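Local coordinates for putative epoxide hydrolase protein (Klebsiella pneumoniae subsp. pneumoniae, PDB 5BOV), which is a putative epoxide hydrolase of the alpha/beta hydrolase fold, possibly with monoacylglycerol lipase activity, whose substrate is not established, at residues Tyr59-Arg67 / Asp91-Ile101; Val127-Ile138 / Leu240-Glu251. One frame throughout, in Å; residues are numbered along the deposited sequence.

Interaction 1: Tyr59-Arg67 / Asp91-Ile101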
loop_
_atom_site.group_PDB
_atom_site.type_symbol
_atom_site.label_atom_id
_atom_site.label_comp_id
_atom_site.label_asym_id
_atom_site.label_seq_id
_atom_site.Cartn_x
_atom_site.Cartn_y
_atom_site.Cartn_z
ATOM N N TYR A 59 19.342 -7.919 3.108
ATOM C CA TYR A 59 18.340 -7.131 3.786
ATOM C C TYR A 59 17.459 -7.969 4.692
ATOM O O TYR A 59 17.194 -9.149 4.443
ATOM C CB TYR A 59 17.427 -6.445 2.747
ATOM C CG TYR A 59 18.166 -5.381 1.914
ATOM C CD1 TYR A 59 18.867 -5.708 0.773
ATOM C CD2 TYR A 59 18.175 -4.046 2.329
ATOM C CE1 TYR A 59 19.581 -4.758 0.080
ATOM C CE2 TYR A 59 18.893 -3.076 1.644
ATOM C CZ TYR A 59 19.567 -3.414 0.517
ATOM O OH TYR A 59 20.292 -2.476 -0.195
ATOM N N ARG A 60 16.979 -7.353 5.780
ATOM C CA ARG A 60 15.927 -7.938 6.574
ATOM C C ARG A 60 14.619 -7.400 5.993
ATOM O O ARG A 60 14.398 -6.194 6.082
ATOM C CB ARG A 60 16.044 -7.541 8.024
ATOM C CG ARG A 60 14.989 -8.235 8.841
ATOM C CD ARG A 60 14.696 -7.617 10.154
ATOM N NE ARG A 60 13.622 -8.233 10.912
ATOM C CZ ARG A 60 13.425 -7.891 12.181
ATOM N NH1 ARG A 60 14.204 -6.978 12.731
ATOM N NH2 ARG A 60 12.432 -8.402 12.875
ATOM N N VAL A 61 13.706 -8.310 5.627
ATOM C CA VAL A 61 12.475 -7.874 4.922
ATOM C C VAL A 61 11.211 -8.246 5.703
ATOM O O VAL A 61 10.973 -9.412 6.080
ATOM C CB VAL A 61 12.421 -8.512 3.531
ATOM C CG1 VAL A 61 11.322 -7.875 2.717
ATOM C CG2 VAL A 61 13.759 -8.330 2.849
ATOM N N ILE A 62 10.396 -7.227 5.964
ATOM C CA ILE A 62 9.107 -7.355 6.641
ATOM C C ILE A 62 8.002 -7.085 5.656
ATOM O O ILE A 62 8.006 -6.025 4.971
ATOM C CB ILE A 62 8.991 -6.308 7.776
ATOM C CG1 ILE A 62 10.170 -6.354 8.763
ATOM C CG2 ILE A 62 7.647 -6.430 8.483
ATOM C CD1 ILE A 62 10.220 -7.618 9.480
ATOM N N VAL A 63 7.057 -8.028 5.548
ATOM C CA VAL A 63 5.940 -7.849 4.594
ATOM C C VAL A 63 4.594 -8.112 5.306
ATOM O O VAL A 63 4.222 -9.291 5.490
ATOM C CB VAL A 63 6.056 -8.778 3.370
ATOM C CG1 VAL A 63 5.094 -8.352 2.288
ATOM C CG2 VAL A 63 7.479 -8.806 2.817
ATOM N N PRO A 64 3.913 -7.053 5.786
ATOM C CA PRO A 64 2.711 -7.228 6.521
ATOM C C PRO A 64 1.456 -7.185 5.729
ATOM O O PRO A 64 1.382 -6.461 4.731
ATOM C CB PRO A 64 2.742 -6.028 7.486
ATOM C CG PRO A 64 3.379 -4.930 6.667
ATOM C CD PRO A 64 4.365 -5.630 5.791
ATOM N N TYR A 65 0.452 -7.922 6.188
ATOM C CA TYR A 65 -0.909 -7.690 5.697
ATOM C C TYR A 65 -1.412 -6.395 6.311
ATOM O O TYR A 65 -1.348 -6.184 7.549
ATOM C CB TYR A 65 -1.862 -8.799 6.094
ATOM C CG TYR A 65 -1.688 -10.137 5.445
ATOM C CD1 TYR A 65 -2.004 -10.319 4.107
ATOM C CD2 TYR A 65 -1.229 -11.244 6.169
ATOM C CE1 TYR A 65 -1.967 -11.581 3.515
ATOM C CE2 TYR A 65 -1.101 -12.495 5.578
ATOM C CZ TYR A 65 -1.501 -12.671 4.259
ATOM O OH TYR A 65 -1.401 -13.888 3.659
ATOM N N LEU A 66 -1.940 -5.489 5.500
ATOM C CA LEU A 66 -2.614 -4.308 6.017
ATOM C C LEU A 66 -3.942 -4.703 6.780
ATOM O O LEU A 66 -4.456 -5.775 6.586
ATOM C CB LEU A 66 -2.938 -3.344 4.891
ATOM C CG LEU A 66 -1.724 -2.763 4.118
ATOM C CD1 LEU A 66 -2.289 -1.835 3.049
ATOM C CD2 LEU A 66 -0.782 -2.024 5.021
ATOM N N ARG A 67 -4.432 -3.780 7.612
ATOM C CA ARG A 67 -5.742 -3.957 8.201
ATOM C C ARG A 67 -6.776 -4.291 7.078
ATOM O O ARG A 67 -6.726 -3.699 5.987
ATOM C CB ARG A 67 -6.134 -2.726 9.011
ATOM C CG ARG A 67 -6.203 -1.397 8.239
ATOM C CD ARG A 67 -6.894 -0.286 9.055
ATOM N NE ARG A 67 -6.168 -0.034 10.273
ATOM C CZ ARG A 67 -6.686 0.468 11.408
ATOM N NH1 ARG A 67 -7.967 0.891 11.447
ATOM N NH2 ARG A 67 -5.952 0.576 12.471
ATOM N N ASP A 91 -0.524 2.072 12.020
ATOM C CA ASP A 91 -0.375 0.638 12.167
ATOM C C ASP A 91 1.124 0.245 11.885
ATOM O O ASP A 91 1.729 -0.589 12.580
ATOM C CB ASP A 91 -1.196 -0.155 11.174
ATOM C CG ASP A 91 -2.714 -0.050 11.353
ATOM O OD1 ASP A 91 -3.160 0.158 12.534
ATOM O OD2 ASP A 91 -3.405 -0.278 10.340
ATOM N N ILE A 92 1.690 0.834 10.848
ATOM C CA ILE A 92 3.054 0.503 10.481
ATOM C C ILE A 92 4.069 0.965 11.494
ATOM O O ILE A 92 5.064 0.281 11.804
ATOM C CB ILE A 92 3.394 0.947 9.006
ATOM C CG1 ILE A 92 2.464 0.244 8.018
ATOM C CG2 ILE A 92 4.862 0.717 8.679
ATOM C CD1 ILE A 92 2.284 -1.272 8.176
ATOM N N VAL A 93 3.855 2.155 12.052
ATOM C CA VAL A 93 4.724 2.674 13.090
ATOM C C VAL A 93 4.606 1.758 14.351
ATOM O O VAL A 93 5.625 1.430 14.955
ATOM C CB VAL A 93 4.450 4.133 13.474
ATOM C CG1 VAL A 93 5.297 4.577 14.671
ATOM C CG2 VAL A 93 4.743 4.996 12.292
ATOM N N HIS A 94 3.381 1.360 14.719
ATOM C CA HIS A 94 3.224 0.422 15.832
ATOM C C HIS A 94 3.913 -0.911 15.544
ATOM O O HIS A 94 4.524 -1.529 16.462
ATOM C CB HIS A 94 1.741 0.154 16.093
ATOM C CG HIS A 94 1.041 1.300 16.731
ATOM N ND1 HIS A 94 1.461 1.899 17.907
ATOM C CD2 HIS A 94 -0.129 1.887 16.402
ATOM C CE1 HIS A 94 0.607 2.872 18.212
ATOM N NE2 HIS A 94 -0.358 2.887 17.318
ATOM N N LEU A 95 3.873 -1.369 14.290
ATOM C CA LEU A 95 4.604 -2.626 13.929
ATOM C C LEU A 95 6.091 -2.432 14.097
ATOM O O LEU A 95 6.793 -3.327 14.634
ATOM C CB LEU A 95 4.289 -3.005 12.459
ATOM C CG LEU A 95 4.969 -4.210 11.894
ATOM C CD1 LEU A 95 4.580 -5.477 12.648
ATOM C CD2 LEU A 95 4.664 -4.346 10.397
HETATM N N MSE A 96 6.618 -1.298 13.635
HETATM C CA MSE A 96 8.067 -1.005 13.745
HETATM C C MSE A 96 8.453 -1.003 15.200
HETATM O O MSE A 96 9.460 -1.640 15.614
HETATM C CB MSE A 96 8.409 0.321 13.052
HETATM C CG MSE A 96 8.415 0.137 11.517
HETATM SE SE MSE A 96 8.700 1.914 10.721
HETATM C CE MSE A 96 10.576 1.867 11.039
ATOM N N ASP A 97 7.677 -0.284 16.011
ATOM C CA ASP A 97 7.927 -0.295 17.428
ATOM C C ASP A 97 7.906 -1.708 18.058
ATOM O O ASP A 97 8.816 -2.063 18.872
ATOM C CB ASP A 97 6.961 0.588 18.214
ATOM C CG ASP A 97 7.078 2.069 17.875
ATOM O OD1 ASP A 97 8.138 2.522 17.374
ATOM O OD2 ASP A 97 6.098 2.799 18.217
ATOM N N ALA A 98 6.908 -2.508 17.711
ATOM C CA ALA A 98 6.765 -3.821 18.280
ATOM C C ALA A 98 7.940 -4.745 17.907
ATOM O O ALA A 98 8.333 -5.664 18.651
ATOM C CB ALA A 98 5.436 -4.460 17.874
ATOM N N LEU A 99 8.492 -4.543 16.710
ATOM C CA LEU A 99 9.669 -5.254 16.230
ATOM C C LEU A 99 11.007 -4.653 16.644
ATOM O O LEU A 99 12.054 -5.163 16.258
ATOM C CB LEU A 99 9.635 -5.390 14.676
ATOM C CG LEU A 99 8.451 -6.219 14.103
ATOM C CD1 LEU A 99 8.378 -6.085 12.574
ATOM C CD2 LEU A 99 8.585 -7.701 14.504
ATOM N N ASN A 100 10.981 -3.551 17.358
ATOM C CA ASN A 100 12.201 -2.839 17.738
ATOM C C ASN A 100 13.033 -2.364 16.553
ATOM O O ASN A 100 14.278 -2.396 16.559
ATOM C CB ASN A 100 13.060 -3.647 18.742
ATOM C CG ASN A 100 12.322 -3.901 20.020
ATOM O OD1 ASN A 100 11.734 -2.979 20.584
ATOM N ND2 ASN A 100 12.228 -5.158 20.425
ATOM N N ILE A 101 12.325 -1.858 15.547
ATOM C CA ILE A 101 12.956 -1.380 14.324
ATOM C C ILE A 101 12.898 0.142 14.432
ATOM O O ILE A 101 11.813 0.717 14.285
ATOM C CB ILE A 101 12.253 -1.911 13.059
ATOM C CG1 ILE A 101 12.479 -3.438 12.893
ATOM C CG2 ILE A 101 12.821 -1.209 11.815
ATOM C CD1 ILE A 101 11.656 -4.048 11.749
HETATM O O HOH W 1 12.469 -7.785 15.727
HETATM O O HOH W 2 14.663 -5.432 15.108
HETATM O O HOH W 3 -2.530 -1.636 8.216
#

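Interaction 2: Val127-Ile138 / Leu240-Glu251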
loop_
_atom_site.group_PDB
_atom_site.type_symbol
_atom_site.label_atom_id
_atom_site.label_comp_id
_atom_site.label_asym_id
_atom_site.label_seq_id
_atom_site.Cartn_x
_atom_site.Cartn_y
_atom_site.Cartn_z
ATOM N N VAL A 127 12.159 6.575 8.548
ATOM C CA VAL A 127 12.211 6.147 7.134
ATOM C C VAL A 127 13.565 6.475 6.518
ATOM O O VAL A 127 13.933 7.640 6.272
ATOM C CB VAL A 127 11.076 6.741 6.285
ATOM C CG1 VAL A 127 11.136 6.147 4.866
ATOM C CG2 VAL A 127 9.737 6.449 6.927
ATOM N N LYS A 128 14.387 5.457 6.301
ATOM C CA LYS A 128 15.695 5.675 5.691
ATOM C C LYS A 128 15.596 6.142 4.228
ATOM O O LYS A 128 16.324 7.049 3.810
ATOM C CB LYS A 128 16.550 4.389 5.847
ATOM C CG LYS A 128 17.912 4.473 5.282
ATOM C CD LYS A 128 18.682 3.149 5.548
ATOM C CE LYS A 128 20.100 3.334 5.106
ATOM N NZ LYS A 128 20.250 3.312 3.640
ATOM N N SER A 129 14.792 5.438 3.428
ATOM C CA SER A 129 14.533 5.818 2.057
ATOM C C SER A 129 13.181 5.207 1.699
ATOM O O SER A 129 12.658 4.372 2.443
ATOM C CB SER A 129 15.586 5.311 1.130
ATOM O OG SER A 129 15.584 3.859 1.039
ATOM N N LEU A 130 12.639 5.682 0.607
ATOM C CA LEU A 130 11.294 5.371 0.147
ATOM C C LEU A 130 11.212 5.046 -1.329
ATOM O O LEU A 130 11.850 5.704 -2.152
ATOM C CB LEU A 130 10.440 6.635 0.398
ATOM C CG LEU A 130 9.012 6.632 -0.066
ATOM C CD1 LEU A 130 8.189 5.544 0.644
ATOM C CD2 LEU A 130 8.372 8.027 0.094
ATOM N N VAL A 131 10.524 3.933 -1.669
ATOM C CA VAL A 131 10.131 3.646 -3.016
ATOM C C VAL A 131 8.618 3.801 -3.059
ATOM O O VAL A 131 7.900 3.084 -2.390
ATOM C CB VAL A 131 10.563 2.255 -3.506
ATOM C CG1 VAL A 131 10.028 1.985 -4.880
ATOM C CG2 VAL A 131 12.078 2.190 -3.533
ATOM N N SER A 132 8.149 4.782 -3.826
ATOM C CA SER A 132 6.706 5.096 -3.873
ATOM C C SER A 132 6.204 4.961 -5.294
ATOM O O SER A 132 6.430 5.832 -6.158
ATOM C CB SER A 132 6.465 6.516 -3.328
ATOM O OG SER A 132 5.079 6.767 -3.136
ATOM N N VAL A 133 5.484 3.879 -5.563
ATOM C CA VAL A 133 4.954 3.686 -6.885
ATOM C C VAL A 133 3.797 4.686 -7.143
ATOM O O VAL A 133 2.907 4.838 -6.281
ATOM C CB VAL A 133 4.391 2.278 -7.120
ATOM C CG1 VAL A 133 3.749 2.129 -8.492
ATOM C CG2 VAL A 133 5.456 1.234 -6.886
ATOM N N SER A 134 3.836 5.331 -8.278
ATOM C CA SER A 134 2.862 6.397 -8.678
ATOM C C SER A 134 3.032 7.700 -7.923
ATOM O O SER A 134 2.145 8.544 -7.983
ATOM C CB SER A 134 1.408 5.905 -8.703
ATOM O OG SER A 134 1.314 4.771 -9.563
ATOM N N GLY A 135 4.159 7.889 -7.231
ATOM C CA GLY A 135 4.518 9.195 -6.754
ATOM C C GLY A 135 3.955 9.526 -5.375
ATOM O O GLY A 135 4.105 8.794 -4.431
ATOM N N TYR A 136 3.437 10.743 -5.284
ATOM C CA TYR A 136 3.017 11.300 -3.995
ATOM C C TYR A 136 1.516 11.043 -3.915
ATOM O O TYR A 136 0.709 11.673 -4.632
ATOM C CB TYR A 136 3.289 12.807 -3.948
ATOM C CG TYR A 136 2.954 13.477 -2.616
ATOM C CD1 TYR A 136 3.902 13.534 -1.591
ATOM C CD2 TYR A 136 1.745 14.108 -2.435
ATOM C CE1 TYR A 136 3.636 14.182 -0.397
ATOM C CE2 TYR A 136 1.466 14.785 -1.238
ATOM C CZ TYR A 136 2.410 14.830 -0.241
ATOM O OH TYR A 136 2.087 15.470 0.940
ATOM N N LEU A 137 1.108 10.166 -3.006
ATOM C CA LEU A 137 -0.279 9.713 -2.918
ATOM C C LEU A 137 -1.016 10.183 -1.665
ATOM O O LEU A 137 -2.127 9.754 -1.468
ATOM C CB LEU A 137 -0.346 8.206 -3.010
ATOM C CG LEU A 137 0.111 7.618 -4.340
ATOM C CD1 LEU A 137 -0.245 6.173 -4.473
ATOM C CD2 LEU A 137 -0.441 8.403 -5.490
ATOM N N ILE A 138 -0.449 11.125 -0.923
ATOM C CA ILE A 138 -1.119 11.732 0.173
ATOM C C ILE A 138 -2.155 12.720 -0.416
ATOM O O ILE A 138 -1.794 13.574 -1.251
ATOM C CB ILE A 138 -0.129 12.493 1.052
ATOM C CG1 ILE A 138 0.784 11.493 1.789
ATOM C CG2 ILE A 138 -0.860 13.342 2.112
ATOM C CD1 ILE A 138 1.956 12.094 2.474
ATOM N N LEU A 240 -0.564 18.720 2.554
ATOM C CA LEU A 240 0.273 18.070 1.559
ATOM C C LEU A 240 1.742 18.299 1.846
ATOM O O LEU A 240 2.461 18.846 1.013
ATOM C CB LEU A 240 -0.110 18.452 0.153
ATOM C CG LEU A 240 -1.614 18.377 -0.204
ATOM C CD1 LEU A 240 -1.807 18.766 -1.683
ATOM C CD2 LEU A 240 -2.184 17.025 0.105
ATOM N N PRO A 241 2.209 17.872 3.005
ATOM C CA PRO A 241 3.584 18.082 3.372
ATOM C C PRO A 241 4.561 17.347 2.443
ATOM O O PRO A 241 4.298 16.231 2.058
ATOM C CB PRO A 241 3.654 17.502 4.781
ATOM C CG PRO A 241 2.628 16.442 4.769
ATOM C CD PRO A 241 1.514 17.063 4.011
ATOM N N PRO A 242 5.708 17.924 2.156
ATOM C CA PRO A 242 6.639 17.225 1.300
ATOM C C PRO A 242 7.381 16.126 2.039
ATOM O O PRO A 242 7.381 16.093 3.276
ATOM C CB PRO A 242 7.617 18.329 0.916
ATOM C CG PRO A 242 7.591 19.282 2.061
ATOM C CD PRO A 242 6.132 19.319 2.436
ATOM N N ILE A 243 7.899 15.174 1.263
ATOM C CA ILE A 243 8.695 14.082 1.836
ATOM C C ILE A 243 10.148 14.461 1.675
ATOM O O ILE A 243 10.646 14.751 0.552
ATOM C CB ILE A 243 8.326 12.789 1.114
ATOM C CG1 ILE A 243 6.930 12.369 1.634
ATOM C CG2 ILE A 243 9.349 11.715 1.425
ATOM C CD1 ILE A 243 6.231 11.377 0.798
ATOM N N THR A 244 10.876 14.399 2.772
ATOM C CA THR A 244 12.242 14.875 2.827
ATOM C C THR A 244 13.303 13.768 2.665
ATOM O O THR A 244 14.497 14.035 2.531
ATOM C CB THR A 244 12.516 15.585 4.200
ATOM O OG1 THR A 244 12.422 14.638 5.269
ATOM C CG2 THR A 244 11.579 16.739 4.402
ATOM N N VAL A 245 12.861 12.481 2.754
ATOM C CA VAL A 245 13.790 11.367 2.741
ATOM C C VAL A 245 14.120 10.957 1.315
ATOM O O VAL A 245 13.364 11.254 0.370
ATOM C CB VAL A 245 13.253 10.144 3.511
ATOM C CG1 VAL A 245 12.792 10.592 4.916
ATOM C CG2 VAL A 245 12.145 9.439 2.798
ATOM N N PRO A 246 15.264 10.320 1.112
ATOM C CA PRO A 246 15.605 9.882 -0.262
ATOM C C PRO A 246 14.503 8.975 -0.847
ATOM O O PRO A 246 14.116 8.040 -0.215
ATOM C CB PRO A 246 16.930 9.100 -0.091
ATOM C CG PRO A 246 17.497 9.682 1.138
ATOM C CD PRO A 246 16.349 9.967 2.051
ATOM N N THR A 247 14.076 9.305 -2.053
ATOM C CA THR A 247 12.904 8.637 -2.645
ATOM C C THR A 247 13.158 8.314 -4.103
ATOM O O THR A 247 13.655 9.177 -4.879
ATOM C CB THR A 247 11.699 9.537 -2.554
ATOM O OG1 THR A 247 11.399 9.833 -1.162
ATOM C CG2 THR A 247 10.483 8.902 -3.176
ATOM N N ILE A 248 12.769 7.094 -4.519
ATOM C CA ILE A 248 12.592 6.778 -5.897
ATOM C C ILE A 248 11.124 6.528 -6.165
ATOM O O ILE A 248 10.510 5.736 -5.463
ATOM C CB ILE A 248 13.431 5.547 -6.363
ATOM C CG1 ILE A 248 14.912 5.872 -6.159
ATOM C CG2 ILE A 248 13.094 5.164 -7.758
ATOM C CD1 ILE A 248 15.837 4.761 -6.641
ATOM N N THR A 249 10.576 7.231 -7.148
ATOM C CA THR A 249 9.229 6.961 -7.608
ATOM C C THR A 249 9.289 6.115 -8.900
ATOM O O THR A 249 10.214 6.188 -9.667
ATOM C CB THR A 249 8.415 8.266 -7.865
ATOM O OG1 THR A 249 9.123 9.068 -8.793
ATOM C CG2 THR A 249 8.199 8.982 -6.568
ATOM N N LEU A 250 8.262 5.253 -9.046
ATOM C CA LEU A 250 8.149 4.339 -10.160
ATOM C C LEU A 250 6.803 4.499 -10.840
ATOM O O LEU A 250 5.797 4.709 -10.163
ATOM C CB LEU A 250 8.258 2.876 -9.730
ATOM C CG LEU A 250 9.488 2.479 -8.939
ATOM C CD1 LEU A 250 9.369 1.005 -8.528
ATOM C CD2 LEU A 250 10.713 2.670 -9.807
ATOM N N GLU A 251 6.753 4.281 -12.168
ATOM C CA GLU A 251 5.449 4.158 -12.775
ATOM C C GLU A 251 5.619 3.164 -13.885
ATOM O O GLU A 251 6.673 3.071 -14.475
ATOM C CB GLU A 251 5.045 5.543 -13.300
ATOM C CG GLU A 251 3.639 5.563 -13.855
ATOM C CD GLU A 251 2.659 5.030 -12.836
ATOM O OE1 GLU A 251 2.286 5.791 -11.928
ATOM O OE2 GLU A 251 2.256 3.805 -12.921
#

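Interaction 1: Tyr59-Arg67 / Asp91-Ile101
R67 and D91 form a salt bridge at one end of this strand-helix contact. The guanidinium meets the carboxylate side-on, NE giving its hydrogen to D91 OD2 (2.8 Å) and NH2 giving one to D91 OD1 (2.8 Å). Both oxygens use their syn lone pairs, and the two planes lie only 16° apart, so the twin bonds fix the rotation of both groups. The R67 chain bends at chi3 to bring NE and NH2 round to the acid, while NH1 bonds to N82 O. A water ties D91 OD2 to the backbone N of R67, giving that oxygen a second donor.

Between the ends the contact is apolar. I62 CD1 meets L99 CD1 tip to tip at 3.9 Å, and its CG1 faces the CD1 methyl of I101. L95 CD2 lies 3.9 Å from P64 CB and also touches I62 CG2; I92 CD1 approaches the same proline ring at CG.

At the far end R60 stretches out, CG anti to the backbone N (chi1 -176°), until I101 CD1 sits over one guanidinium face, offset toward its rim. Two waters in the guanidinium plane link NH1 and NH2 to L99 O, in the Schellman motif that ends the helix; the direct charge partner of R60 is D25.

The strand runs at 137° to the helix, their axes 11.3 Å apart, as helix 85-98 packs on one face of the central sheet of the alpha/beta hydrolase fold. Strands 32-37 and 19-26 flank strand 59-64, and I14 of strand 12-16 touches L95 and L99.

Interaction 2: Val127-Ile138 / Leu240-Glu251
Two neighbouring parallel strands, 129-133 and 247-251, pair here inside the central sheet, and the loops at their ends pack together. Their axes come within 4.7 Å at 21°. The backbone ladder alternates: L130 N bonds to P246 O, I248 N to L130 O, S132 N to I248 O and S134 N to L250 O, the last nearly straight at 176°. L250 N to S132 O is weak at 3.5 Å.

L130 and T247 lie side by side on one face, pointing the same way, with T247 OG1 3.7 Å from L130 CB; the hydroxyl bonds to V245 O in its own segment. On the other face L250 CD1 crosses to V131 CG1 at 3.8 Å. Helix 111-122 packs against the L130 and S132 face, helix 291-303 against that of V131 and L250.

This is the parallel core of the alpha/beta hydrolase fold: strand 127-133 also pairs with strand 104-108, which leads into a probable nucleophile elbow. Between the two strands of the contact the chain makes a largely helical excursion of 101 residues.

At the end of strand 129-133 a type II turn from S132 to G135, with V133 and S134 at its corners, redirects the chain. S134 OG donates to E251 OE1 (2.8 Å) on the syn side, 19° out of the carboxylate plane; OE2 bonds to N255. G135 CA rests on T249 CG2.

Y136 turns its ring away from its own backbone N, and the hydroxyl reaches segment 240-251. There it donates to P241 O (2.6 Å) from above the carbonyl plane, I243 CD1 touches CD1 of the ring at 4.0 Å, and K268 makes a cation-pi contact with the ring.

Interactions 1 and 2 belong to the same mixed sheet, their centres 18 Å apart and their nearest atoms about 6 Å apart without touching. Along the chain they come in series: 59-67 / 91-101 closes before 127-138 / 240-251 opens. Interaction 1 ties a strand to a helix on one sheet face; interaction 2 joins two strands edge to edge. R126, just before interaction 2, bonds to D97 and I101 of interaction 1. The strand leading to the probable nucleophile elbow, 104-108, lies next to strand 127-133 of interaction 2, with strand 32-37 between it and strand 59-74 of interaction 1; the side chains of L66 and V133 lie near that elbow.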